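Local atomic coordinates of Serine/threonine-protein kinase Tel1 (Chaetomium thermophilum, PDB entry 6SKY), a protein that probably acts as a DNA damage sensor, a serine/threonine kinase of the ATM subfamily that uses ATP to phosphorylate proteins in checkpoint signalling. Residues K2634-T2639 / L2825-E2830. Numbering follows the deposited sequence.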
loop_
_atom_site.group_PDB
_atom_site.type_symbol
_atom_site.label_atom_id
_atom_site.label_comp_id
_atom_site.label_asym_id
_atom_site.label_seq_id
_atom_site.Cartn_x
_atom_site.Cartn_y
_atom_site.Cartn_z
ATOM N N LYS A 2634 1.971 22.079 8.497
ATOM C CA LYS A 2634 1.258 21.872 9.756
ATOM C C LYS A 2634 -0.004 21.038 9.620
ATOM O O LYS A 2634 -0.677 20.812 10.625
ATOM C CB LYS A 2634 0.863 23.206 10.380
ATOM C CG LYS A 2634 2.000 24.058 10.834
ATOM C CD LYS A 2634 1.477 25.195 11.668
ATOM C CE LYS A 2634 2.581 26.146 12.064
ATOM N NZ LYS A 2634 3.011 27.009 10.935
ATOM N N LEU A 2635 -0.358 20.596 8.423
ATOM C CA LEU A 2635 -1.618 19.908 8.194
ATOM C C LEU A 2635 -1.476 18.399 8.199
ATOM O O LEU A 2635 -2.443 17.700 7.894
ATOM C CB LEU A 2635 -2.224 20.359 6.869
ATOM C CG LEU A 2635 -2.375 21.860 6.674
ATOM C CD1 LEU A 2635 -2.719 22.157 5.238
ATOM C CD2 LEU A 2635 -3.435 22.398 7.598
ATOM N N HIS A 2636 -0.303 17.879 8.533
ATOM C CA HIS A 2636 -0.038 16.454 8.474
ATOM C C HIS A 2636 0.425 15.955 9.828
ATOM O O HIS A 2636 1.113 16.658 10.561
ATOM C CB HIS A 2636 0.996 16.149 7.412
ATOM C CG HIS A 2636 0.568 16.563 6.044
ATOM N ND1 HIS A 2636 0.057 15.676 5.125
ATOM C CD2 HIS A 2636 0.543 17.776 5.448
ATOM C CE1 HIS A 2636 -0.250 16.322 4.017
ATOM N NE2 HIS A 2636 0.035 17.598 4.188
ATOM N N ARG A 2637 0.037 14.726 10.154
ATOM C CA ARG A 2637 0.240 14.223 11.505
ATOM C C ARG A 2637 1.720 14.106 11.843
ATOM O O ARG A 2637 2.136 14.465 12.948
ATOM C CB ARG A 2637 -0.477 12.882 11.659
ATOM C CG ARG A 2637 0.054 11.991 12.751
ATOM C CD ARG A 2637 -0.874 11.895 13.924
ATOM N NE ARG A 2637 -0.204 11.262 15.054
ATOM C CZ ARG A 2637 0.143 11.892 16.171
ATOM N NH1 ARG A 2637 0.755 11.236 17.143
ATOM N NH2 ARG A 2637 -0.132 13.177 16.323
ATOM N N GLU A 2638 2.536 13.654 10.894
ATOM C CA GLU A 2638 3.931 13.354 11.198
ATOM C C GLU A 2638 4.793 14.600 11.303
ATOM O O GLU A 2638 5.688 14.659 12.146
ATOM C CB GLU A 2638 4.507 12.420 10.144
ATOM C CG GLU A 2638 3.935 11.036 10.185
ATOM C CD GLU A 2638 4.281 10.298 11.454
ATOM O OE1 GLU A 2638 5.204 10.729 12.170
ATOM O OE2 GLU A 2638 3.627 9.276 11.742
ATOM N N THR A 2639 4.567 15.593 10.448
ATOM C CA THR A 2639 5.347 16.817 10.536
ATOM C C THR A 2639 4.854 17.721 11.647
ATOM O O THR A 2639 5.642 18.461 12.231
ATOM C CB THR A 2639 5.308 17.563 9.213
ATOM O OG1 THR A 2639 3.952 17.776 8.841
ATOM C CG2 THR A 2639 5.982 16.768 8.153
ATOM N N LEU A 2825 9.585 15.407 3.211
ATOM C CA LEU A 2825 9.381 15.213 1.781
ATOM C C LEU A 2825 8.068 14.505 1.498
ATOM O O LEU A 2825 7.388 14.818 0.518
ATOM C CB LEU A 2825 10.542 14.432 1.189
ATOM C CG LEU A 2825 10.450 14.205 -0.309
ATOM C CD1 LEU A 2825 10.494 15.521 -1.030
ATOM C CD2 LEU A 2825 11.562 13.309 -0.767
ATOM N N ASP A 2826 7.686 13.559 2.348
ATOM C CA ASP A 2826 6.424 12.870 2.166
ATOM C C ASP A 2826 5.249 13.816 2.333
ATOM O O ASP A 2826 4.268 13.722 1.594
ATOM C CB ASP A 2826 6.328 11.721 3.154
ATOM C CG ASP A 2826 5.196 10.792 2.847
ATOM O OD1 ASP A 2826 4.641 10.876 1.732
ATOM O OD2 ASP A 2826 4.854 9.972 3.721
ATOM N N ALA A 2827 5.317 14.729 3.300
ATOM C CA ALA A 2827 4.249 15.709 3.443
ATOM C C ALA A 2827 4.259 16.727 2.316
ATOM O O ALA A 2827 3.210 17.264 1.965
ATOM C CB ALA A 2827 4.358 16.421 4.784
ATOM N N LEU A 2828 5.424 17.018 1.746
ATOM C CA LEU A 2828 5.484 17.999 0.671
ATOM C C LEU A 2828 4.898 17.450 -0.614
ATOM O O LEU A 2828 4.165 18.153 -1.310
ATOM C CB LEU A 2828 6.917 18.456 0.430
ATOM C CG LEU A 2828 7.477 19.540 1.337
ATOM C CD1 LEU A 2828 8.846 19.947 0.876
ATOM C CD2 LEU A 2828 6.551 20.721 1.364
ATOM N N ARG A 2829 5.219 16.213 -0.968
ATOM C CA ARG A 2829 4.659 15.696 -2.207
ATOM C C ARG A 2829 3.212 15.252 -2.061
ATOM O O ARG A 2829 2.612 14.842 -3.052
ATOM C CB ARG A 2829 5.512 14.554 -2.762
ATOM C CG ARG A 2829 5.818 13.483 -1.796
ATOM C CD ARG A 2829 6.161 12.190 -2.479
ATOM N NE ARG A 2829 7.464 12.198 -3.119
ATOM C CZ ARG A 2829 8.059 11.099 -3.564
ATOM N NH1 ARG A 2829 9.244 11.168 -4.142
ATOM N NH2 ARG A 2829 7.461 9.933 -3.424
ATOM N N GLU A 2830 2.636 15.339 -0.870
ATOM C CA GLU A 2830 1.201 15.199 -0.682
ATOM C C GLU A 2830 0.484 16.536 -0.662
ATOM O O GLU A 2830 -0.722 16.573 -0.427
ATOM C CB GLU A 2830 0.908 14.441 0.610
ATOM C CG GLU A 2830 0.931 12.944 0.434
ATOM C CD GLU A 2830 1.348 12.207 1.686
ATOM O OE1 GLU A 2830 1.275 12.798 2.784
ATOM O OE2 GLU A 2830 1.759 11.032 1.571
#
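H2636, the N-cap residue of helix 2637-2641, faces A2827 near the C-terminal end of helix 2816-2828, their CA atoms 6.7 Å apart at the closest backbone approach. With CG set anti to the carbonyl carbon (chi1 -60°), the imidazole reaches across to the other helix. A2827 places its methyl over one ring face, a CH-pi contact with CB 4.2 Å from the ring centroid and 19° off the ring normal. The methyl sits toward the rim on the CG side, 4.0 Å from CG of H2636. Three residues on, T2639 brings CG2 to 3.8 Å from the same CB of A2827, so the alanine methyl packs against both ring and threonine. The T2639 hydroxyl is hydrogen-bonded to the carbonyl O of L2633, just before its own segment. E2830 slants past the imidazole, its OE1 3.9 Å from ND1 of H2636, too distant for a hydrogen bond; the ring and carboxylate planes are 32° apart. A polar link comes from the next residue, E2831, outside the two segments, whose OE2 is hydrogen-bonded to NE2 of H2636. With alanine replacing H2636, the E2831 carboxylate would probably lose this partner and the A2827 methyl its aromatic cover. Within the kinase domain, away from the nucleotide and magnesium sites, the contact joins the start of the short helix 2637-2641 to the end of the longer helix 2816-2828 through small van der Waals surfaces. Two neighbouring glutamates are likely to favour a protonated imidazole, adding electrostatic attraction to this modest packing.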